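Long-range contacts in succinylglutamate desuccinylase/aspartoacylase (Shewanella frigidimarina, PDB 3LWU), which probably acts as a zinc-dependent hydrolase on ester-type bonds, within the succinylglutamate desuccinylase/aspartoacylase family: residues G319-C324 against P336-L341; L331-P336 against P358-P363. All blocks are in the same frame, centred on the assembly; numbering follows the deposited sequence. Where two conformers were deposited one is given.

Contact 1 (G319-C324 against P336-L341)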
# COMPACT_ATOMS: atom_id res chain seq x y z
N GLY A 319 3.64 -0.29 -21.00
CA GLY A 319 3.29 -1.61 -21.51
C GLY A 319 3.81 -2.74 -20.64
O GLY A 319 4.13 -2.54 -19.48
N LEU A 320 3.86 -3.93 -21.20
CA LEU A 320 4.44 -5.08 -20.54
C LEU A 320 5.84 -5.30 -21.09
O LEU A 320 6.06 -5.18 -22.30
CB LEU A 320 3.56 -6.30 -20.78
CG LEU A 320 2.14 -6.16 -20.26
CD1 LEU A 320 1.29 -7.45 -20.51
CD2 LEU A 320 2.19 -5.78 -18.78
N ILE A 321 6.79 -5.58 -20.20
CA ILE A 321 8.18 -5.53 -20.49
C ILE A 321 8.92 -6.86 -20.36
O ILE A 321 8.87 -7.54 -19.32
CB ILE A 321 8.89 -4.54 -19.56
CG1 ILE A 321 8.22 -3.17 -19.67
CG2 ILE A 321 10.40 -4.42 -19.95
CD1 ILE A 321 8.38 -2.54 -21.05
N GLU A 322 9.63 -7.20 -21.45
CA GLU A 322 10.63 -8.24 -21.41
C GLU A 322 12.03 -7.61 -21.38
O GLU A 322 12.40 -6.80 -22.22
CB GLU A 322 10.51 -9.24 -22.58
CG GLU A 322 11.48 -10.43 -22.42
CD GLU A 322 11.15 -11.63 -23.30
OE1 GLU A 322 10.03 -11.71 -23.85
OE2 GLU A 322 12.02 -12.50 -23.43
N TYR A 323 12.78 -7.97 -20.34
CA TYR A 323 14.10 -7.41 -20.08
C TYR A 323 15.11 -8.25 -20.83
O TYR A 323 15.44 -9.32 -20.37
CB TYR A 323 14.39 -7.35 -18.56
CG TYR A 323 13.43 -6.40 -17.86
CD1 TYR A 323 13.64 -5.04 -17.86
CD2 TYR A 323 12.28 -6.87 -17.24
CE1 TYR A 323 12.74 -4.16 -17.26
CE2 TYR A 323 11.38 -6.02 -16.66
CZ TYR A 323 11.61 -4.67 -16.67
OH TYR A 323 10.69 -3.82 -16.11
N CYS A 324 15.54 -7.81 -22.00
CA CYS A 324 16.46 -8.59 -22.83
C CYS A 324 17.89 -8.46 -22.39
O CYS A 324 18.65 -9.40 -22.48
CB CYS A 324 16.38 -8.15 -24.29
SG CYS A 324 14.77 -8.29 -24.93
N PRO A 336 19.09 -4.97 -28.35
CA PRO A 336 17.88 -4.65 -27.60
C PRO A 336 18.08 -4.60 -26.08
O PRO A 336 18.74 -5.44 -25.48
CB PRO A 336 16.89 -5.77 -28.01
CG PRO A 336 17.74 -6.95 -28.29
CD PRO A 336 19.01 -6.32 -28.96
N LEU A 337 17.55 -3.55 -25.48
CA LEU A 337 17.51 -3.40 -24.05
C LEU A 337 16.25 -4.07 -23.50
O LEU A 337 16.33 -4.91 -22.63
CB LEU A 337 17.50 -1.92 -23.69
CG LEU A 337 17.59 -1.58 -22.21
CD1 LEU A 337 19.08 -1.71 -21.72
CD2 LEU A 337 17.04 -0.16 -21.99
N VAL A 338 15.09 -3.66 -24.01
CA VAL A 338 13.80 -4.31 -23.69
C VAL A 338 12.96 -4.52 -24.95
O VAL A 338 13.20 -3.88 -25.98
CB VAL A 338 12.94 -3.47 -22.71
CG1 VAL A 338 13.69 -3.22 -21.44
CG2 VAL A 338 12.46 -2.19 -23.35
N ASN A 339 12.01 -5.44 -24.86
CA ASN A 339 10.89 -5.47 -25.78
C ASN A 339 9.64 -5.03 -25.01
O ASN A 339 9.43 -5.43 -23.88
CB ASN A 339 10.72 -6.87 -26.37
CG ASN A 339 11.98 -7.35 -27.10
OD1 ASN A 339 12.55 -6.60 -27.87
ND2 ASN A 339 12.40 -8.58 -26.87
N ILE A 340 8.83 -4.19 -25.63
CA ILE A 340 7.56 -3.80 -25.05
C ILE A 340 6.43 -4.50 -25.78
O ILE A 340 6.32 -4.41 -26.99
CB ILE A 340 7.35 -2.28 -25.17
CG1 ILE A 340 8.56 -1.53 -24.61
CG2 ILE A 340 6.07 -1.86 -24.46
CD1 ILE A 340 8.40 0.01 -24.65
N LEU A 341 5.62 -5.21 -25.02
CA LEU A 341 4.43 -5.87 -25.52
C LEU A 341 3.23 -4.98 -25.20
O LEU A 341 3.02 -4.59 -24.05
CB LEU A 341 4.26 -7.24 -24.85
CG LEU A 341 2.95 -8.03 -25.11
CD1 LEU A 341 2.87 -8.38 -26.57
CD2 LEU A 341 2.84 -9.31 -24.22
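Ile321 has CG1 anti to its own carbonyl carbon (chi1 -56°) and a second torsion of -65° that brings Ile321 CD1 to 3.7 Å from Ile340 CG1; the two side chains run alongside each other, pointing the same way. The same chi1 leaves the other branch, Ile321 CG2, to reach Val338 CG1 at 3.8 Å, and this methyl also lies 3.5 Å above the plane of the Tyr323 ring, offset toward its rim. An alanine in place of Ile321 would remove both branches and is likely to open a gap beside Val338 and Ile340 and uncover that part of the ring. The backbones pair as antiparallel strands. Leu320 and Leu341 form one hydrogen-bonded pair, with Leu341 N to Leu320 O at 2.8 Å, and Glu322 with Asn339 forms the next. A weak bond from Cys324 N to Leu337 O (3.1 Å) follows where the strand turns its corner. On the face bearing Leu320 and Glu322, Asn70, Ile269 and Tyr74 of the second subunit pack. Strand 352-356 flanks 336-341, with a classic beta bulge at Leu337 and Val338 opposite Ile355, strand 371-372 flanks 319-323, and Leu378 of strand 377-382 covers Ile321 and Val338.

Contact 2 (L331-P336 against P358-P363)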
# COMPACT_ATOMS: atom_id res chain seq x y z
N LEU A 331 26.52 -3.98 -23.42
CA LEU A 331 25.46 -3.92 -24.43
C LEU A 331 25.88 -2.94 -25.51
O LEU A 331 25.84 -1.72 -25.32
CB LEU A 331 24.13 -3.50 -23.81
CG LEU A 331 22.90 -3.68 -24.70
CD1 LEU A 331 22.52 -5.20 -24.90
CD2 LEU A 331 21.74 -2.88 -24.11
N THR A 332 26.26 -3.49 -26.65
CA THR A 332 26.61 -2.72 -27.82
C THR A 332 25.41 -1.93 -28.28
O THR A 332 24.30 -2.47 -28.32
CB THR A 332 27.05 -3.66 -28.99
OG1 THR A 332 28.09 -4.52 -28.54
CG2 THR A 332 27.53 -2.86 -30.23
N ALA A 333 25.65 -0.67 -28.63
CA ALA A 333 24.64 0.23 -29.19
C ALA A 333 23.81 -0.47 -30.26
O ALA A 333 24.36 -1.13 -31.15
CB ALA A 333 25.33 1.46 -29.80
N GLY A 334 22.50 -0.35 -30.17
CA GLY A 334 21.64 -1.00 -31.15
C GLY A 334 21.16 -2.37 -30.74
O GLY A 334 20.16 -2.83 -31.28
N LYS A 335 21.82 -3.06 -29.82
CA LYS A 335 21.28 -4.33 -29.31
C LYS A 335 20.11 -4.09 -28.35
O LYS A 335 20.13 -3.12 -27.58
CB LYS A 335 22.37 -5.17 -28.63
CG LYS A 335 23.47 -5.70 -29.60
CD LYS A 335 22.94 -6.87 -30.45
CE LYS A 335 23.72 -7.11 -31.79
NZ LYS A 335 24.66 -8.29 -31.69
N PRO A 336 19.09 -4.97 -28.35
CA PRO A 336 17.88 -4.65 -27.60
C PRO A 336 18.08 -4.60 -26.08
O PRO A 336 18.74 -5.44 -25.48
CB PRO A 336 16.89 -5.77 -28.01
CG PRO A 336 17.74 -6.95 -28.29
CD PRO A 336 19.01 -6.32 -28.96
N PRO A 358 21.28 4.36 -28.15
CA PRO A 358 22.18 4.86 -29.21
C PRO A 358 23.70 4.79 -28.91
O PRO A 358 24.50 5.04 -29.81
CB PRO A 358 21.74 6.32 -29.40
CG PRO A 358 21.17 6.70 -28.00
CD PRO A 358 20.49 5.43 -27.51
N MSE A 359 24.09 4.48 -27.68
CA MSE A 359 25.51 4.33 -27.32
C MSE A 359 25.75 2.97 -26.63
O MSE A 359 24.80 2.33 -26.13
CB MSE A 359 25.93 5.48 -26.40
CG MSE A 359 25.53 5.32 -24.91
SE MSE A 359 23.62 5.49 -24.57
CE MSE A 359 23.66 7.46 -24.92
N ASP A 360 27.00 2.53 -26.61
CA ASP A 360 27.35 1.33 -25.85
C ASP A 360 27.17 1.59 -24.36
O ASP A 360 27.42 2.69 -23.88
CB ASP A 360 28.81 0.90 -26.08
CG ASP A 360 29.10 0.55 -27.51
OD1 ASP A 360 28.15 0.33 -28.30
OD2 ASP A 360 30.30 0.55 -27.85
N CYS A 361 26.74 0.58 -23.64
CA CYS A 361 26.59 0.74 -22.20
C CYS A 361 26.82 -0.57 -21.50
O CYS A 361 26.94 -1.59 -22.15
CB CYS A 361 25.21 1.30 -21.88
SG CYS A 361 23.82 0.16 -22.10
N VAL A 362 26.90 -0.51 -20.17
CA VAL A 362 26.77 -1.70 -19.32
C VAL A 362 25.52 -1.52 -18.48
O VAL A 362 25.52 -0.72 -17.54
CB VAL A 362 28.04 -1.90 -18.45
CG1 VAL A 362 27.89 -3.08 -17.51
CG2 VAL A 362 29.30 -2.07 -19.34
N PRO A 363 24.44 -2.26 -18.80
CA PRO A 363 23.29 -2.17 -17.95
C PRO A 363 23.58 -2.73 -16.56
O PRO A 363 24.17 -3.83 -16.44
CB PRO A 363 22.24 -3.04 -18.69
CG PRO A 363 22.70 -3.11 -20.06
CD PRO A 363 24.18 -3.13 -19.95
O HOH W 1 23.62 -0.10 -25.68
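Leu331 O accepts from the backbone N of Cys361 at 3.0 Å, and the CA of Asp360 adds a C-H...O contact to the same oxygen. The Cys361 N-H arrives tilted 27° from the carbonyl plane. A water lies 2.8 Å from Leu331 O and 2.7 Å from Met359 O, placed to donate to either, though it has more acceptors in reach than protons. In return, Leu331 N donates to Cys361 O at 2.7 Å, nearly in line with that carbonyl, which completes a single antiparallel hydrogen-bonded pair between two pieces of chain that are otherwise mostly loop.

Two residues on, a side chain takes over from the backbone. Asp360 has CG anti to its carbonyl carbon (chi1 -62°), a torsion that swings OD1 across to Ala333 N at 2.7 Å. The bond is almost straight at the hydrogen, 178°, and uses the anti side of the carboxylate, only slightly out of its plane. Ala333 CB points toward 358-363 and comes 3.5 Å from Met359 C, while the CG2 methyl of Thr332 lies alongside Asp360. Thr332 to Lys335 form a type II beta turn, closed by Lys335 N to Thr332 O, with Gly334 at its third position.

On the apolar side Leu331 CB rests on the ring of Pro363, 3.9 Å from Pro363 CD, the two side chains crossing at about a right angle; Cys361 SG lies against the same leucine. Tyr379 and Val381 of strand 377-382 back this proline. The chemistry is thus mainly polar and drawn from the backbone: peptide groups, one water and one carboxylate fix the course of the turn, and the negative charge of Asp360 is probably eased by the N-H it receives.

Contacts 1 and 2 lie with their centres about 14 Å apart and share Pro336, where the turn held by contact 2 passes into the strand paired in contact 1. Their segments alternate along the chain, so the loop that leaves 319-324 is fastened to 358-363 before it returns as 336-341. Leu337 joins them directly: Leu337 CD1 packs on Leu331 CD2 at 3.8 Å and on Pro363 CG at 4.2 Å, while Tyr379 touches both Leu337 and Pro363. Both contacts are away from the zinc site of His63, Glu66 and His192, and they build the strand-rich C-terminal part of the chain rather than the metal centre.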